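Side-chain contacts in probable hydrolase (Pseudomonas aeruginosa, PDB 7AL6), which is of unknown function but has the alpha/beta hydrolase fold and is probably a hydrolase, possibly a lipolytic one: residues A47-G52 and A275-F280; Y75-Y80 and H101-I106; P130-A135 and A216-F221; H257-P260 and H264-L267. One frame throughout, in Å; residues are numbered along the deposited sequence.

Interaction 1: residues A47-G52 and A275-F280; sequences APKLAG and AVARVF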
loop_
_atom_site.group_PDB
_atom_site.type_symbol
_atom_site.label_atom_id
_atom_site.label_comp_id
_atom_site.label_asym_id
_atom_site.label_seq_id
_atom_site.Cartn_x
_atom_site.Cartn_y
_atom_site.Cartn_z
ATOM N N ALA A 47 -26.285 12.568 18.609
ATOM C CA ALA A 47 -26.458 11.105 18.655
ATOM C C ALA A 47 -26.916 10.664 20.040
ATOM O O ALA A 47 -27.803 9.857 20.107
ATOM C CB ALA A 47 -25.206 10.388 18.239
ATOM N N PRO A 48 -26.383 11.150 21.169
ATOM C CA PRO A 48 -26.829 10.689 22.469
ATOM C C PRO A 48 -28.309 10.975 22.744
ATOM O O PRO A 48 -28.846 10.327 23.545
ATOM C CB PRO A 48 -25.955 11.460 23.458
ATOM C CG PRO A 48 -24.768 11.845 22.664
ATOM C CD PRO A 48 -25.303 12.100 21.277
ATOM N N LYS A 49 -28.869 12.001 22.122
ATOM C CA LYS A 49 -30.281 12.429 22.291
ATOM C C LYS A 49 -31.253 11.561 21.483
ATOM O O LYS A 49 -32.434 11.698 21.690
ATOM C CB LYS A 49 -30.410 13.898 21.895
ATOM C CG LYS A 49 -29.682 14.867 22.806
ATOM C CD LYS A 49 -29.778 16.284 22.360
ATOM C CE LYS A 49 -29.132 17.248 23.323
ATOM N NZ LYS A 49 -27.726 16.899 23.593
ATOM N N LEU A 50 -30.783 10.765 20.537
ATOM C CA LEU A 50 -31.658 9.917 19.701
ATOM C C LEU A 50 -31.736 8.507 20.280
ATOM O O LEU A 50 -31.093 7.633 19.751
ATOM C CB LEU A 50 -31.127 9.934 18.272
ATOM C CG LEU A 50 -31.215 11.286 17.575
ATOM C CD1 LEU A 50 -30.530 11.247 16.235
ATOM C CD2 LEU A 50 -32.658 11.726 17.435
ATOM N N ALA A 51 -32.564 8.309 21.296
ATOM C CA ALA A 51 -32.749 7.028 21.962
ATOM C C ALA A 51 -33.307 5.982 21.006
ATOM O O ALA A 51 -34.029 6.282 20.057
ATOM C CB ALA A 51 -33.703 7.200 23.144
ATOM N N GLY A 52 -32.978 4.728 21.255
ATOM C CA GLY A 52 -33.556 3.698 20.416
ATOM C C GLY A 52 -32.958 3.559 19.030
ATOM O O GLY A 52 -33.340 2.622 18.307
ATOM N N ALA A 275 -33.134 20.646 19.323
ATOM C CA ALA A 275 -34.178 20.902 18.359
ATOM C C ALA A 275 -34.052 19.942 17.198
ATOM O O ALA A 275 -35.045 19.371 16.769
ATOM C CB ALA A 275 -34.102 22.340 17.876
ATOM N N VAL A 276 -32.834 19.734 16.688
ATOM C CA VAL A 276 -32.670 18.709 15.665
ATOM C C VAL A 276 -33.091 17.355 16.203
ATOM O O VAL A 276 -33.810 16.596 15.540
ATOM C CB VAL A 276 -31.223 18.695 15.134
ATOM C CG1 VAL A 276 -31.068 17.525 14.154
ATOM C CG2 VAL A 276 -30.909 20.033 14.470
ATOM N N ALA A 277 -32.697 17.038 17.435
ATOM C CA ALA A 277 -33.029 15.733 17.969
ATOM C C ALA A 277 -34.536 15.517 18.032
ATOM O O ALA A 277 -35.027 14.392 17.806
ATOM C CB ALA A 277 -32.395 15.589 19.350
ATOM N N ARG A 278 -35.288 16.557 18.416
ATOM C CA ARG A 278 -36.736 16.387 18.520
ATOM C C ARG A 278 -37.311 16.024 17.167
ATOM O O ARG A 278 -38.163 15.138 17.055
ATOM C CB ARG A 278 -37.406 17.666 19.021
ATOM C CG ARG A 278 -37.354 17.857 20.512
ATOM C CD ARG A 278 -37.826 19.298 20.856
ATOM N NE ARG A 278 -37.596 19.685 22.250
ATOM C CZ ARG A 278 -38.003 18.992 23.310
ATOM N NH1 ARG A 278 -38.715 17.879 23.159
ATOM N NH2 ARG A 278 -37.724 19.437 24.530
ATOM N N VAL A 279 -36.852 16.690 16.122
ATOM C CA VAL A 279 -37.348 16.440 14.747
ATOM C C VAL A 279 -37.037 15.002 14.319
ATOM O O VAL A 279 -37.965 14.297 14.001
ATOM C CB VAL A 279 -36.697 17.430 13.773
ATOM C CG1 VAL A 279 -36.872 16.990 12.335
ATOM C CG2 VAL A 279 -37.211 18.838 13.974
ATOM N N PHE A 280 -35.787 14.566 14.448
ATOM C CA PHE A 280 -35.303 13.232 14.011
ATOM C C PHE A 280 -35.897 12.118 14.873
ATOM O O PHE A 280 -36.207 11.116 14.329
ATOM C CB PHE A 280 -33.780 13.218 13.906
ATOM C CG PHE A 280 -33.251 13.999 12.737
ATOM C CD1 PHE A 280 -34.058 14.283 11.655
ATOM C CD2 PHE A 280 -31.957 14.469 12.731
ATOM C CE1 PHE A 280 -33.578 15.017 10.594
ATOM C CE2 PHE A 280 -31.475 15.202 11.667
ATOM C CZ PHE A 280 -32.284 15.467 10.600
#

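Interaction 2: residues Y75-Y80 and H101-I106; sequences YLLWDY and HSMGAI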
loop_
_atom_site.group_PDB
_atom_site.type_symbol
_atom_site.label_atom_id
_atom_site.label_comp_id
_atom_site.label_asym_id
_atom_site.label_seq_id
_atom_site.Cartn_x
_atom_site.Cartn_y
_atom_site.Cartn_z
ATOM N N TYR A 75 -11.019 10.877 -3.865
ATOM C CA TYR A 75 -11.986 11.207 -2.794
ATOM C C TYR A 75 -13.228 11.823 -3.453
ATOM O O TYR A 75 -13.577 12.924 -3.152
ATOM C CB TYR A 75 -11.396 12.127 -1.730
ATOM C CG TYR A 75 -10.416 11.514 -0.762
ATOM C CD1 TYR A 75 -9.069 11.450 -1.058
ATOM C CD2 TYR A 75 -10.811 11.085 0.486
ATOM C CE1 TYR A 75 -8.149 10.934 -0.167
ATOM C CE2 TYR A 75 -9.906 10.560 1.388
ATOM C CZ TYR A 75 -8.570 10.487 1.063
ATOM O OH TYR A 75 -7.676 9.973 1.928
ATOM N N LEU A 76 -13.842 11.095 -4.373
ATOM C CA LEU A 76 -15.079 11.523 -5.069
ATOM C C LEU A 76 -16.291 11.093 -4.245
ATOM O O LEU A 76 -16.163 10.211 -3.423
ATOM C CB LEU A 76 -15.090 10.978 -6.490
ATOM C CG LEU A 76 -13.839 11.313 -7.288
ATOM C CD1 LEU A 76 -13.938 10.818 -8.704
ATOM C CD2 LEU A 76 -13.545 12.787 -7.249
ATOM N N LEU A 77 -17.444 11.703 -4.481
ATOM C CA LEU A 77 -18.658 11.485 -3.668
ATOM C C LEU A 77 -19.068 10.013 -3.697
ATOM O O LEU A 77 -19.405 9.525 -2.663
ATOM C CB LEU A 77 -19.776 12.397 -4.172
ATOM C CG LEU A 77 -19.584 13.886 -3.921
ATOM C CD1 LEU A 77 -20.637 14.692 -4.643
ATOM C CD2 LEU A 77 -19.607 14.206 -2.448
ATOM N N TRP A 78 -19.012 9.342 -4.839
ATOM C CA TRP A 78 -19.389 7.914 -4.977
ATOM C C TRP A 78 -18.364 7.001 -4.289
ATOM O O TRP A 78 -18.701 5.875 -4.057
ATOM C CB TRP A 78 -19.671 7.526 -6.428
ATOM C CG TRP A 78 -18.668 8.024 -7.402
ATOM C CD1 TRP A 78 -17.532 7.403 -7.785
ATOM C CD2 TRP A 78 -18.706 9.268 -8.098
ATOM N NE1 TRP A 78 -16.865 8.173 -8.681
ATOM C CE2 TRP A 78 -17.554 9.328 -8.883
ATOM C CE3 TRP A 78 -19.584 10.342 -8.120
ATOM C CZ2 TRP A 78 -17.273 10.407 -9.703
ATOM C CZ3 TRP A 78 -19.297 11.423 -8.908
ATOM C CH2 TRP A 78 -18.159 11.451 -9.693
ATOM N N ASP A 79 -17.130 7.449 -4.100
ATOM C CA ASP A 79 -16.090 6.709 -3.347
ATOM C C ASP A 79 -16.557 6.608 -1.890
ATOM O O ASP A 79 -16.531 5.525 -1.357
ATOM C CB ASP A 79 -14.710 7.357 -3.482
ATOM C CG ASP A 79 -14.153 7.414 -4.890
ATOM O OD1 ASP A 79 -14.330 6.469 -5.601
ATOM O OD2 ASP A 79 -13.553 8.391 -5.219
ATOM N N TYR A 80 -17.048 7.699 -1.307
ATOM C CA TYR A 80 -17.606 7.663 0.044
ATOM C C TYR A 80 -18.838 6.767 0.105
ATOM O O TYR A 80 -19.053 6.057 1.097
ATOM C CB TYR A 80 -17.984 9.062 0.524
ATOM C CG TYR A 80 -16.865 10.062 0.749
ATOM C CD1 TYR A 80 -15.785 9.782 1.604
ATOM C CD2 TYR A 80 -16.897 11.311 0.111
ATOM C CE1 TYR A 80 -14.769 10.727 1.792
ATOM C CE2 TYR A 80 -15.888 12.241 0.287
ATOM C CZ TYR A 80 -14.829 11.943 1.146
ATOM O OH TYR A 80 -13.840 12.877 1.312
ATOM N N HIS A 101 -24.900 14.987 7.534
ATOM C CA HIS A 101 -24.713 16.424 7.656
ATOM C C HIS A 101 -23.893 16.924 6.478
ATOM O O HIS A 101 -22.801 16.409 6.193
ATOM C CB HIS A 101 -24.044 16.825 8.989
ATOM C CG HIS A 101 -23.728 18.290 9.057
ATOM N ND1 HIS A 101 -22.443 18.779 9.076
ATOM C CD2 HIS A 101 -24.539 19.370 9.050
ATOM C CE1 HIS A 101 -22.472 20.097 9.073
ATOM N NE2 HIS A 101 -23.735 20.482 9.062
ATOM N N SER A 102 -24.432 17.921 5.781
ATOM C CA SER A 102 -23.741 18.605 4.691
ATOM C C SER A 102 -23.229 17.620 3.643
ATOM O O SER A 102 -24.040 16.923 3.010
ATOM C CB SER A 102 -22.622 19.478 5.262
ATOM O OG SER A 102 -22.196 20.396 4.285
ATOM N N MET A 103 -21.918 17.583 3.376
ATOM C CA MET A 103 -21.405 16.563 2.448
ATOM C C MET A 103 -21.952 15.165 2.755
ATOM O O MET A 103 -22.156 14.338 1.849
ATOM C CB MET A 103 -19.870 16.492 2.482
ATOM C CG MET A 103 -19.294 15.549 1.414
ATOM S SD MET A 103 -17.467 15.388 1.465
ATOM C CE MET A 103 -17.311 14.486 3.017
ATOM N N GLY A 104 -22.094 14.851 4.034
ATOM C CA GLY A 104 -22.579 13.536 4.402
ATOM C C GLY A 104 -24.018 13.328 3.995
ATOM O O GLY A 104 -24.440 12.182 3.765
ATOM N N ALA A 105 -24.796 14.422 3.952
ATOM C CA ALA A 105 -26.166 14.367 3.439
ATOM C C ALA A 105 -26.154 14.156 1.941
ATOM O O ALA A 105 -26.941 13.371 1.411
ATOM C CB ALA A 105 -26.933 15.655 3.783
ATOM N N ILE A 106 -25.199 14.779 1.251
ATOM C CA ILE A 106 -25.082 14.581 -0.187
ATOM C C ILE A 106 -24.786 13.131 -0.506
ATOM O O ILE A 106 -25.372 12.549 -1.438
ATOM C CB ILE A 106 -24.008 15.517 -0.756
ATOM C CG1 ILE A 106 -24.463 16.959 -0.603
ATOM C CG2 ILE A 106 -23.733 15.138 -2.190
ATOM C CD1 ILE A 106 -23.404 17.940 -0.932
#

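Interaction 3: residues P130-A135 and A216-F221; sequences PYTGEA and AHALNF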
loop_
_atom_site.group_PDB
_atom_site.type_symbol
_atom_site.label_atom_id
_atom_site.label_comp_id
_atom_site.label_asym_id
_atom_site.label_seq_id
_atom_site.Cartn_x
_atom_site.Cartn_y
_atom_site.Cartn_z
ATOM N N PRO A 130 -24.763 18.266 -4.503
ATOM C CA PRO A 130 -23.452 18.915 -4.604
ATOM C C PRO A 130 -23.489 20.094 -5.562
ATOM O O PRO A 130 -24.514 20.330 -6.219
ATOM C CB PRO A 130 -22.566 17.793 -5.147
ATOM C CG PRO A 130 -23.524 17.047 -6.103
ATOM C CD PRO A 130 -24.859 17.079 -5.382
ATOM N N TYR A 131 -22.367 20.814 -5.660
ATOM C CA TYR A 131 -22.133 21.713 -6.789
ATOM C C TYR A 131 -21.999 20.914 -8.075
ATOM O O TYR A 131 -21.386 19.842 -8.098
ATOM C CB TYR A 131 -20.878 22.552 -6.557
ATOM C CG TYR A 131 -21.060 23.637 -5.524
ATOM C CD1 TYR A 131 -22.229 24.392 -5.483
ATOM C CD2 TYR A 131 -20.080 23.897 -4.584
ATOM C CE1 TYR A 131 -22.417 25.384 -4.529
ATOM C CE2 TYR A 131 -20.251 24.896 -3.632
ATOM C CZ TYR A 131 -21.427 25.632 -3.609
ATOM O OH TYR A 131 -21.622 26.624 -2.668
ATOM N N THR A 132 -22.607 21.431 -9.142
ATOM C CA THR A 132 -22.702 20.762 -10.429
ATOM C C THR A 132 -21.919 21.527 -11.490
ATOM O O THR A 132 -21.514 22.675 -11.298
ATOM C CB THR A 132 -24.178 20.618 -10.818
ATOM O OG1 THR A 132 -24.835 21.891 -10.700
ATOM C CG2 THR A 132 -24.863 19.640 -9.858
ATOM N N GLY A 133 -21.680 20.845 -12.600
ATOM C CA GLY A 133 -21.000 21.418 -13.739
ATOM C C GLY A 133 -21.537 20.798 -15.010
ATOM O O GLY A 133 -21.697 19.571 -15.098
ATOM N N GLU A 134 -21.833 21.634 -16.002
ATOM C CA GLU A 134 -22.413 21.172 -17.252
ATOM C C GLU A 134 -21.329 20.729 -18.221
ATOM O O GLU A 134 -20.145 21.020 -18.045
ATOM C CB GLU A 134 -23.271 22.278 -17.879
ATOM C CG GLU A 134 -24.401 22.719 -16.969
ATOM C CD GLU A 134 -25.204 21.534 -16.469
ATOM O OE1 GLU A 134 -25.596 20.684 -17.316
ATOM O OE2 GLU A 134 -25.412 21.449 -15.235
ATOM N N ALA A 135 -21.763 20.028 -19.277
ATOM C CA ALA A 135 -20.831 19.425 -20.221
ATOM C C ALA A 135 -19.986 20.458 -20.948
ATOM O O ALA A 135 -18.893 20.126 -21.421
ATOM C CB ALA A 135 -21.585 18.577 -21.245
ATOM N N ALA A 216 -28.686 17.928 -14.102
ATOM C CA ALA A 216 -29.625 16.836 -14.332
ATOM C C ALA A 216 -29.223 15.574 -13.558
ATOM O O ALA A 216 -30.085 14.855 -13.039
ATOM C CB ALA A 216 -29.720 16.547 -15.835
ATOM N N HIS A 217 -27.928 15.270 -13.477
ATOM C CA HIS A 217 -27.495 14.164 -12.612
ATOM C C HIS A 217 -27.995 14.344 -11.186
ATOM O O HIS A 217 -28.674 13.468 -10.627
ATOM C CB HIS A 217 -25.964 14.047 -12.610
ATOM C CG HIS A 217 -25.410 13.448 -13.853
ATOM N ND1 HIS A 217 -24.849 14.204 -14.859
ATOM C CD2 HIS A 217 -25.346 12.164 -14.266
ATOM C CE1 HIS A 217 -24.454 13.407 -15.834
ATOM N NE2 HIS A 217 -24.722 12.161 -15.487
ATOM N N ALA A 218 -27.677 15.498 -10.587
ATOM C CA ALA A 218 -28.068 15.761 -9.201
ATOM C C ALA A 218 -29.570 15.665 -8.988
ATOM O O ALA A 218 -30.027 15.127 -7.970
ATOM C CB ALA A 218 -27.578 17.143 -8.774
ATOM N N LEU A 219 -30.364 16.231 -9.905
ATOM C CA LEU A 219 -31.811 16.220 -9.702
ATOM C C LEU A 219 -32.377 14.802 -9.878
ATOM O O LEU A 219 -33.309 14.409 -9.175
ATOM C CB LEU A 219 -32.485 17.229 -10.663
ATOM C CG LEU A 219 -32.176 18.717 -10.433
ATOM C CD1 LEU A 219 -32.816 19.657 -11.474
ATOM C CD2 LEU A 219 -32.593 19.180 -9.044
ATOM N N ASN A 220 -31.797 14.019 -10.765
ATOM C CA ASN A 220 -32.207 12.616 -10.976
ATOM C C ASN A 220 -31.926 11.802 -9.707
ATOM O O ASN A 220 -32.745 11.003 -9.359
ATOM C CB ASN A 220 -31.566 12.027 -12.224
ATOM C CG ASN A 220 -32.453 12.150 -13.443
ATOM O OD1 ASN A 220 -33.347 11.356 -13.636
ATOM N ND2 ASN A 220 -32.225 13.145 -14.265
ATOM N N PHE A 221 -30.791 12.016 -9.046
ATOM C CA PHE A 221 -30.451 11.303 -7.795
ATOM C C PHE A 221 -31.477 11.666 -6.723
ATOM O O PHE A 221 -31.970 10.787 -6.101
ATOM C CB PHE A 221 -29.018 11.605 -7.357
ATOM C CG PHE A 221 -27.996 10.683 -7.960
ATOM C CD1 PHE A 221 -27.822 9.409 -7.476
ATOM C CD2 PHE A 221 -27.226 11.082 -9.024
ATOM C CE1 PHE A 221 -26.898 8.559 -8.044
ATOM C CE2 PHE A 221 -26.299 10.231 -9.591
ATOM C CZ PHE A 221 -26.146 8.966 -9.106
HETATM O O HOH W 1 -27.629 19.455 -16.740
#

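Interaction 4: residues H257-P260 and H264-L267; sequences HHLP and HLHL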
loop_
_atom_site.group_PDB
_atom_site.type_symbol
_atom_site.label_atom_id
_atom_site.label_comp_id
_atom_site.label_asym_id
_atom_site.label_seq_id
_atom_site.Cartn_x
_atom_site.Cartn_y
_atom_site.Cartn_z
ATOM N N HIS A 257 -37.919 20.894 8.013
ATOM C CA HIS A 257 -38.022 21.583 9.292
ATOM C C HIS A 257 -37.034 22.734 9.289
ATOM O O HIS A 257 -35.828 22.533 9.102
ATOM C CB HIS A 257 -37.790 20.627 10.466
ATOM C CG HIS A 257 -38.982 19.768 10.768
ATOM N ND1 HIS A 257 -39.265 18.611 10.073
ATOM C CD2 HIS A 257 -40.007 19.948 11.634
ATOM C CE1 HIS A 257 -40.400 18.105 10.508
ATOM N NE2 HIS A 257 -40.861 18.886 11.470
ATOM N N HIS A 258 -37.557 23.943 9.426
ATOM C CA HIS A 258 -36.752 25.150 9.410
ATOM C C HIS A 258 -36.380 25.466 10.838
ATOM O O HIS A 258 -37.267 25.615 11.686
ATOM C CB HIS A 258 -37.534 26.319 8.817
ATOM C CG HIS A 258 -37.800 26.147 7.376
ATOM N ND1 HIS A 258 -38.914 25.478 6.907
ATOM C CD2 HIS A 258 -37.034 26.428 6.300
ATOM C CE1 HIS A 258 -38.855 25.432 5.588
ATOM N NE2 HIS A 258 -37.723 25.983 5.196
ATOM N N LEU A 259 -35.085 25.579 11.114
ATOM C CA LEU A 259 -34.671 25.836 12.485
ATOM C C LEU A 259 -33.621 26.928 12.511
ATOM O O LEU A 259 -32.950 27.194 11.506
ATOM C CB LEU A 259 -34.101 24.575 13.151
ATOM C CG LEU A 259 -35.078 23.443 13.438
ATOM C CD1 LEU A 259 -34.311 22.171 13.827
ATOM C CD2 LEU A 259 -35.987 23.874 14.550
ATOM N N PRO A 260 -33.461 27.588 13.639
ATOM C CA PRO A 260 -32.476 28.676 13.708
ATOM C C PRO A 260 -31.058 28.131 13.719
ATOM O O PRO A 260 -30.809 26.946 13.985
ATOM C CB PRO A 260 -32.806 29.384 15.023
ATOM C CG PRO A 260 -33.593 28.422 15.806
ATOM C CD PRO A 260 -34.156 27.353 14.917
ATOM N N HIS A 264 -23.795 24.324 11.064
ATOM C CA HIS A 264 -23.517 23.302 12.070
ATOM C C HIS A 264 -24.460 23.393 13.241
ATOM O O HIS A 264 -24.063 23.113 14.373
ATOM C CB HIS A 264 -22.071 23.411 12.544
ATOM C CG HIS A 264 -21.080 22.848 11.577
ATOM N ND1 HIS A 264 -20.702 23.507 10.427
ATOM C CD2 HIS A 264 -20.405 21.667 11.579
ATOM C CE1 HIS A 264 -19.823 22.769 9.767
ATOM N NE2 HIS A 264 -19.634 21.644 10.443
ATOM N N LEU A 265 -25.745 23.716 13.000
ATOM C CA LEU A 265 -26.645 24.004 14.115
ATOM C C LEU A 265 -26.740 22.859 15.108
ATOM O O LEU A 265 -27.017 23.088 16.295
ATOM C CB LEU A 265 -28.041 24.376 13.600
ATOM C CG LEU A 265 -28.941 23.248 13.121
ATOM C CD1 LEU A 265 -30.363 23.825 12.897
ATOM C CD2 LEU A 265 -28.426 22.602 11.836
ATOM N N HIS A 266 -26.607 21.625 14.647
ATOM C CA HIS A 266 -26.693 20.393 15.471
ATOM C C HIS A 266 -25.496 20.278 16.419
ATOM O O HIS A 266 -25.605 19.555 17.353
ATOM C CB HIS A 266 -26.816 19.149 14.593
ATOM C CG HIS A 266 -25.581 18.859 13.834
ATOM N ND1 HIS A 266 -25.111 19.685 12.893
ATOM C CD2 HIS A 266 -24.710 17.850 13.902
ATOM C CE1 HIS A 266 -24.012 19.193 12.393
ATOM N NE2 HIS A 266 -23.755 18.081 12.985
ATOM N N LEU A 267 -24.370 20.888 16.089
ATOM C CA LEU A 267 -23.139 20.828 16.913
ATOM C C LEU A 267 -22.812 22.139 17.642
ATOM O O LEU A 267 -22.211 22.057 18.691
ATOM C CB LEU A 267 -21.991 20.455 15.987
ATOM C CG LEU A 267 -20.621 20.374 16.638
ATOM C CD1 LEU A 267 -20.537 19.170 17.533
ATOM C CD2 LEU A 267 -19.539 20.356 15.595
#

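Interaction 1: residues A47-G52 and A275-F280
The one flat side chain in this contact, F280, meets L50 at its root and not with its ring. L50 CD2 lies 4.0 Å from F280 CB, and the two side chains cross obliquely. The phenyl ring packs instead on S230 and V232 of strand 229-234. With chi1 at -72°, CG of F280 stands beside its backbone N, and the ring is set toward the sheet. The same methyl of L50, CD2, also rests 3.6 Å from the backbone A277 O and 4.3 Å from A277 CB. It thus sits against one turn of the helix, between A277 and F280, and L50 touches A281 as well. In the alpha/beta hydrolase fold seen here, helix 270-284 is the last helix of the chain, and the loop before strand 53-58 packs on it. K49 makes the second part of the contact with its aliphatic stem. K49 CB is 3.6 Å from A277 CB, and K49 CD lies 4.0 Å from the same methyl, so the stem runs alongside A277. The K49 chain is extended up to its last bend, chi4 55°, which turns the ammonium group off the line of the stem. There NZ forms a salt bridge with E270 and a hydrogen bond to R45 O.

Interaction 2: residues Y75-Y80 and H101-I106
L77 and I106 face each other near the starts of two helices, 77-91 and 103-114, with L77 CA 7.9 Å from I106 CA. The L77 side chain forks between two partners. Its CD1 lies 4.0 Å from I106 CG2, and its CD2 lies 4.1 Å from M103 CG. Beside this pair, M103 crosses Y80 at about a right angle in a Met-aromatic contact. M103 SD is 4.7 Å from the Y80 ring centroid and 52° off the ring normal, an oblique approach. The M103 chain is extended through chi2 and then bends at chi3, 69°. This brings M103 CE to 3.8 Å from Y80 CE2. Just before M103 comes S102, in the strained turn between strand 96-101 and helix 103-114. G100, S102 and G104 fit the nucleophile elbow of alpha/beta hydrolases. S102 OG is hydrogen-bonded to H263 NE2, consistent with a Ser-His-Asp triad completed by D126. On the other helix, D79 OD2 accepts a 2.8 Å bond from L76 N, the N-cap residue, and also bonds S74 OG. The Y80 ring meets that of F60, which M103 touches too, while L77 lies close to a bound PEG molecule.

Interaction 3: residues P130-A135 and A216-F221
T132 points its methyl at A218. T132 CG2 and A218 CB meet at 3.8 Å, methyl against methyl. The rotation of T132, chi1 51°, sets OG1 between its backbone N and carbonyl carbon and leaves CG2 for the helix. P130 approaches the same methyl with the ring carbon CD, bonded to its nitrogen: P130 CD lies 4.3 Å from A218 CB. A218 is therefore the one helix side chain that both loop residues touch, and I129 touches it too. P130 also packs on L213 and I106. Further along the loop, E134 turns its carboxylate toward the start of helix 215-223. Its OE2 accepts a hydrogen bond from Q215 N. A water accepts from A216 N at 3.2 Å; its link to E134 OE1 is doubtful, being too short. A carboxylate placed at this helix start is probably stabilised by the helix dipole. Inside the helix, A216 O takes two donors from opposite faces of its plane, N220 N and N220 ND2. The side-chain bond, N220 ND2 to A216 O, is 3.0 Å long with an angle of 160° at the hydrogen. A216 packs on A135 of the second subunit, and F221 on L142 of that subunit. The contact joins the loop after strand 119-125 to the helix before strand 229-234; in alpha/beta hydrolases the chain between these two strands commonly carries the cap.

Interaction 4: residues H257-P260 and H264-L267
L265 reaches back to the end of strand 255-259 and touches L259 and P260. The strand is the last of the central sheet of the alpha/beta hydrolase fold. The short loop after it carries H263, the probable triad histidine. L265 gives most of the contact surface, through one branch. Its CD1 lies 3.8 Å from L259 CB and 3.3 Å from P260 O. The second of these is a close carbon-to-oxygen approach and not a hydrogen bond. With chi1 at 77°, CG of L265 is flanked by both backbone neighbours of CA, N and C, and CD1 comes to the strand end. L265 CB is also near P260 O, at 3.8 Å. P260 takes part through this backbone oxygen, while its CB is directed away from the helix. L259 meets L265 mainly through CB; its branched end turns to A275 and V276 of helix 270-284 and to V232. L265 packs on V232 and V276 as well, so both leucines lie in the same apolar layer between the sheet and helix 270-284. Around this core the turn into helix 265-268 is held by polar side chains. H264 NE2 bonds D38 OD2, and H266 NE2 bonds S42 OG. The turn itself is closed by L267 N donating to H264 O at 2.8 Å. L267 CB then lies over the centre of one face of the H266 ring, 4.2 Å above its plane.

From the N terminus, residues 47-52 open interaction 1, which closes only at helix 270-284, near the C terminus. The other three contacts nest inside this long loop and follow one another in series without crossing. Interaction 2 closes a short loop between the starts of helix 77-91 and helix 103-114, just after the probable elbow. Interaction 3 brings together the loop after strand 119-125 and helix 215-223, with the probable cap in the chain between. Interaction 4 closes the tight turn after the last strand. Interactions 2 and 3 touch where L77 and I106 meet P130. Interactions 2 and 4 touch through the rings of H101, H264 and H266. Interactions 4 and 1 share the packing of L259 and L265 against V276.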